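Local coordinates for hydrogenase expression/formation protein HypE (Desulfovibrio vulgaris subsp. vulgaris, PDB 2Z1U), which binds ATP and magnesium ions and, as a HypE-family member, probably takes part in the maturation of hydrogenases, at residues A199-V204 and E292-E297; H216-P221 and G272-I277. All coordinates share one frame; numbering follows the deposited sequence.

Contact 1 of 2, residues A199-V204 and E292-E297; sequences ASLNRV and EGPHGE
Pro294 is the bump of this contact: its ring is pushed into a shallow hollow whose floor and walls come from Ala199, Ser200, Leu201 and Val204. CD2 of Leu201 lies within about 4 Å of CB, CG and CD of the Pro294 ring, while other parts of the hollow meet single ring atoms. CB of Pro294 rests 4.0 Å from the methyl CB of Ala199, and CG lies 3.4 Å from the backbone O of Ser200. Leu201 reaches in from one wall with a single branch: with CG set anti to the carbonyl carbon (chi1 -59°), its side chain crosses Pro294 at a slant, the CD2 methyl 3.8 Å from CG of Pro294. Val204 supplies the wall at the helix end of the hollow, and its isopropyl group also covers the backbone of Gly293, where CG1 of Val204 is 4.1 Å from CA of Gly293.

The proline stands where it does because Gly293 to Gly296 form a type II beta turn, closed by the bond from Gly296 N to Gly293 O (3.0 Å), with Pro294 and His295 at its two corner positions. The turn lies in the connection between helix 280-291 and strand 300-306, and it meets the opposite segment at the start of helix 202-212, for which Leu201 is the N-cap residue.

At the far edge of the hollow His295 flanks Ala199, whose CB lies 3.7 Å from NE2 of the imidazole and approaches it obliquely. That nitrogen is hydrogen-bonded to the carbonyl O of Asp197, which precedes the segment. No hydrogen bond joins 199-204 directly to 292-297; the two fit by shape, burying 227 Å² in all. Asn80 of helix 70-83 holds the backbone of 199-201, accepting from Leu201 N through OD1 and donating to Ala199 O through ND2.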
# COMPACT_ATOMS: atom_id res chain seq x y z
N ALA A 199 8.97 -1.96 17.26
CA ALA A 199 8.98 -0.63 17.87
C ALA A 199 9.30 0.40 16.82
O ALA A 199 10.05 0.13 15.88
CB ALA A 199 10.01 -0.55 19.04
N SER A 200 8.77 1.59 17.02
CA SER A 200 8.98 2.74 16.16
C SER A 200 10.30 3.44 16.47
O SER A 200 10.58 3.75 17.62
CB SER A 200 7.82 3.75 16.39
OG SER A 200 6.82 3.46 15.43
N LEU A 201 11.07 3.72 15.43
CA LEU A 201 12.42 4.30 15.56
C LEU A 201 12.52 5.72 15.04
O LEU A 201 13.61 6.28 14.98
CB LEU A 201 13.45 3.41 14.83
CG LEU A 201 13.57 1.94 15.28
CD1 LEU A 201 14.57 1.20 14.37
CD2 LEU A 201 13.95 1.85 16.74
N ASN A 202 11.40 6.32 14.67
CA ASN A 202 11.40 7.68 14.10
C ASN A 202 12.01 8.75 15.01
O ASN A 202 12.70 9.66 14.53
CB ASN A 202 10.01 8.10 13.59
CG ASN A 202 8.93 8.03 14.65
OD1 ASN A 202 8.82 7.05 15.38
ND2 ASN A 202 8.11 9.06 14.73
N ARG A 203 11.75 8.65 16.31
CA ARG A 203 12.25 9.64 17.27
C ARG A 203 13.79 9.55 17.44
O ARG A 203 14.46 10.57 17.46
CB ARG A 203 11.51 9.54 18.61
CG ARG A 203 10.00 9.90 18.46
CD ARG A 203 9.20 9.67 19.72
NE ARG A 203 7.76 9.71 19.41
CZ ARG A 203 6.97 10.78 19.53
NH1 ARG A 203 7.45 11.93 19.99
NH2 ARG A 203 5.68 10.69 19.21
N VAL A 204 14.33 8.33 17.56
CA VAL A 204 15.81 8.18 17.58
C VAL A 204 16.44 8.72 16.29
O VAL A 204 17.46 9.40 16.35
CB VAL A 204 16.29 6.70 17.78
CG1 VAL A 204 17.74 6.67 18.36
CG2 VAL A 204 15.41 6.00 18.74
N GLU A 292 19.66 5.67 24.10
CA GLU A 292 18.41 6.20 24.65
C GLU A 292 17.20 5.87 23.79
O GLU A 292 16.08 6.16 24.19
CB GLU A 292 18.53 7.71 24.92
CG GLU A 292 19.66 8.04 25.86
CD GLU A 292 19.54 9.41 26.49
OE1 GLU A 292 20.14 9.60 27.55
OE2 GLU A 292 18.85 10.28 25.94
N GLY A 293 17.43 5.21 22.65
CA GLY A 293 16.34 4.81 21.74
C GLY A 293 15.74 3.48 22.11
O GLY A 293 16.22 2.82 23.02
N PRO A 294 14.69 3.04 21.40
CA PRO A 294 14.08 1.77 21.76
C PRO A 294 15.14 0.65 21.71
O PRO A 294 15.99 0.66 20.80
CB PRO A 294 13.04 1.55 20.63
CG PRO A 294 12.69 2.95 20.17
CD PRO A 294 14.04 3.63 20.21
N HIS A 295 15.12 -0.23 22.71
CA HIS A 295 16.04 -1.36 22.84
C HIS A 295 17.52 -0.97 22.93
O HIS A 295 18.42 -1.81 22.84
CB HIS A 295 15.81 -2.40 21.73
CG HIS A 295 14.36 -2.69 21.50
ND1 HIS A 295 13.57 -3.27 22.47
CD2 HIS A 295 13.54 -2.43 20.46
CE1 HIS A 295 12.33 -3.37 22.03
NE2 HIS A 295 12.29 -2.86 20.81
N GLY A 296 17.76 0.31 23.21
CA GLY A 296 19.11 0.85 23.23
C GLY A 296 20.01 0.40 24.35
O GLY A 296 21.19 0.75 24.34
N GLU A 297 19.48 -0.40 25.37
CA GLU A 297 20.38 -1.01 26.34
C GLU A 297 21.60 -1.61 25.66
O GLU A 297 22.65 -1.74 26.26
CB GLU A 297 19.64 -2.09 27.14
CG GLU A 297 18.89 -3.09 26.27
CD GLU A 297 17.49 -2.63 25.93
OE1 GLU A 297 16.66 -3.48 25.55
OE2 GLU A 297 17.22 -1.42 26.04

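Contact 2 of 2, residues H216-P221 and G272-I277; sequences HVLRDP and GKLICI. With MG (magnesium ion), chain C.
An antiparallel strand pair at one edge of the C-terminal domain's mixed sheet carries Asp220 to a magnesium site. Strands 217-219 and 275-277 run at 173° to each other. Val217 and Ile277 form a hydrogen-bonded pair, with Val217 N to Ile277 O and Ile277 N to Val217 O both 2.9 Å. Leu218 and Cys276 form the non-hydrogen-bonded pair between, and Arg219 and Ile275 the second hydrogen-bonded one, in which Ile275 N reaches Arg219 O at 2.8 Å and 174°. At the start, His216 N adds a weak bond to the same Ile277 O, making a classic beta bulge of His216 and Val217 opposite Ile277.

On one face the Val217 and Ile277 side chains run alongside each other, CB to CB 3.9 Å, while CD1 of Ile275 packs 3.7 Å from CG of Pro221. Ile275 and Ile277 also meet helix 225-237. On the other face the CD2 methyl of Leu218 lies 4.0 Å from CB of Cys276.

Past the strand, CG of Asp220 stands between the backbone N and the carbonyl carbon (chi1 53°), and OD1 of Asp220 binds magnesium at 1.9 Å. Asp81 binds the same ion. Arg219 makes salt bridges to Glu232 and to Asp41 of the second subunit, which also binds the ion. The result is an ATP–magnesium site shared between subunits, consistent with the PurM-like family.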
# COMPACT_ATOMS: atom_id res chain seq x y z
N HIS A 216 25.46 8.82 7.23
CA HIS A 216 25.62 8.29 5.88
C HIS A 216 24.55 7.27 5.49
O HIS A 216 23.97 7.40 4.42
CB HIS A 216 27.02 7.71 5.66
CG HIS A 216 28.10 8.74 5.63
ND1 HIS A 216 29.44 8.40 5.61
CD2 HIS A 216 28.05 10.09 5.61
CE1 HIS A 216 30.17 9.51 5.59
NE2 HIS A 216 29.35 10.54 5.59
N VAL A 217 24.34 6.26 6.34
CA VAL A 217 23.38 5.17 6.06
C VAL A 217 22.53 4.80 7.27
O VAL A 217 23.04 4.69 8.39
CB VAL A 217 24.05 3.85 5.56
CG1 VAL A 217 23.01 2.96 4.84
CG2 VAL A 217 25.23 4.14 4.64
N LEU A 218 21.24 4.60 7.03
CA LEU A 218 20.34 3.99 8.00
C LEU A 218 19.63 2.86 7.28
O LEU A 218 19.21 3.02 6.13
CB LEU A 218 19.30 5.01 8.52
CG LEU A 218 19.75 6.26 9.28
CD1 LEU A 218 18.59 7.28 9.42
CD2 LEU A 218 20.36 5.93 10.65
N ARG A 219 19.51 1.71 7.94
CA ARG A 219 18.70 0.61 7.40
C ARG A 219 18.21 -0.27 8.54
O ARG A 219 18.92 -0.46 9.54
CB ARG A 219 19.47 -0.22 6.34
CG ARG A 219 18.58 -1.26 5.63
CD ARG A 219 19.01 -1.50 4.22
NE ARG A 219 18.89 -0.32 3.37
CZ ARG A 219 19.45 -0.23 2.16
NH1 ARG A 219 20.14 -1.26 1.67
NH2 ARG A 219 19.31 0.87 1.43
N ASP A 220 17.03 -0.86 8.37
CA ASP A 220 16.47 -1.75 9.38
C ASP A 220 16.70 -3.20 8.96
O ASP A 220 16.29 -3.62 7.88
CB ASP A 220 14.97 -1.45 9.58
CG ASP A 220 14.21 -1.46 8.30
OD1 ASP A 220 14.80 -1.15 7.23
OD2 ASP A 220 13.03 -1.82 8.33
N PRO A 221 17.44 -3.97 9.79
CA PRO A 221 17.72 -5.38 9.42
C PRO A 221 16.52 -6.30 9.62
O PRO A 221 16.43 -7.02 10.63
CB PRO A 221 18.89 -5.77 10.33
CG PRO A 221 18.70 -4.88 11.56
CD PRO A 221 18.05 -3.59 11.07
N GLY A 272 12.54 -3.88 15.35
CA GLY A 272 12.67 -2.68 16.18
C GLY A 272 14.11 -2.22 16.30
O GLY A 272 14.51 -1.71 17.34
N LYS A 273 14.87 -2.40 15.22
CA LYS A 273 16.34 -2.19 15.23
C LYS A 273 16.77 -1.42 13.99
O LYS A 273 16.12 -1.51 12.95
CB LYS A 273 17.07 -3.56 15.20
CG LYS A 273 16.79 -4.44 16.41
CD LYS A 273 17.47 -3.89 17.65
CE LYS A 273 16.69 -4.23 18.91
NZ LYS A 273 16.19 -5.64 18.86
N LEU A 274 17.88 -0.70 14.09
CA LEU A 274 18.49 -0.10 12.89
C LEU A 274 20.00 -0.24 12.91
O LEU A 274 20.62 -0.41 13.96
CB LEU A 274 18.09 1.38 12.73
CG LEU A 274 18.48 2.42 13.81
CD1 LEU A 274 19.95 2.88 13.76
CD2 LEU A 274 17.55 3.64 13.70
N ILE A 275 20.58 -0.15 11.72
CA ILE A 275 22.00 0.01 11.52
C ILE A 275 22.23 1.48 11.18
O ILE A 275 21.51 2.05 10.37
CB ILE A 275 22.52 -0.89 10.36
CG1 ILE A 275 22.47 -2.36 10.78
CG2 ILE A 275 23.96 -0.54 9.95
CD1 ILE A 275 21.57 -3.22 9.93
N CYS A 276 23.25 2.06 11.80
CA CYS A 276 23.61 3.44 11.52
C CYS A 276 25.09 3.51 11.14
O CYS A 276 25.96 3.10 11.89
CB CYS A 276 23.32 4.32 12.74
SG CYS A 276 23.92 6.02 12.64
N ILE A 277 25.34 4.04 9.95
CA ILE A 277 26.71 4.19 9.44
C ILE A 277 26.99 5.68 9.22
O ILE A 277 26.15 6.39 8.64
CB ILE A 277 26.93 3.33 8.15
CG1 ILE A 277 26.74 1.85 8.50
CG2 ILE A 277 28.34 3.54 7.57
CD1 ILE A 277 26.62 0.90 7.31
MG MG C . 13.90 -1.47 5.60
O HOH W 1 15.43 -3.43 5.27

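Contacts 1 and 2 have centres 11 Å apart and touch directly. CD1 of Leu201 is 3.4 Å from the O of Lys273, and CD2 of His295 lies 3.3 Å from the O of Gly272, so both sides of contact 1 rest on the segment leading into strand 275-278. Helix 202-212 begins in 199-204 and is followed in the chain by strand 217-219. Their relation to the nucleotide differs: the Leu201 side chain is about 5 Å from that of Asp220, about 9 Å from the magnesium and about 11 Å from ATP, so contact 1 borders the metal ligand without binding the ion, whereas Asp220 of contact 2 binds the metal itself, its side chain about 4 Å from ATP.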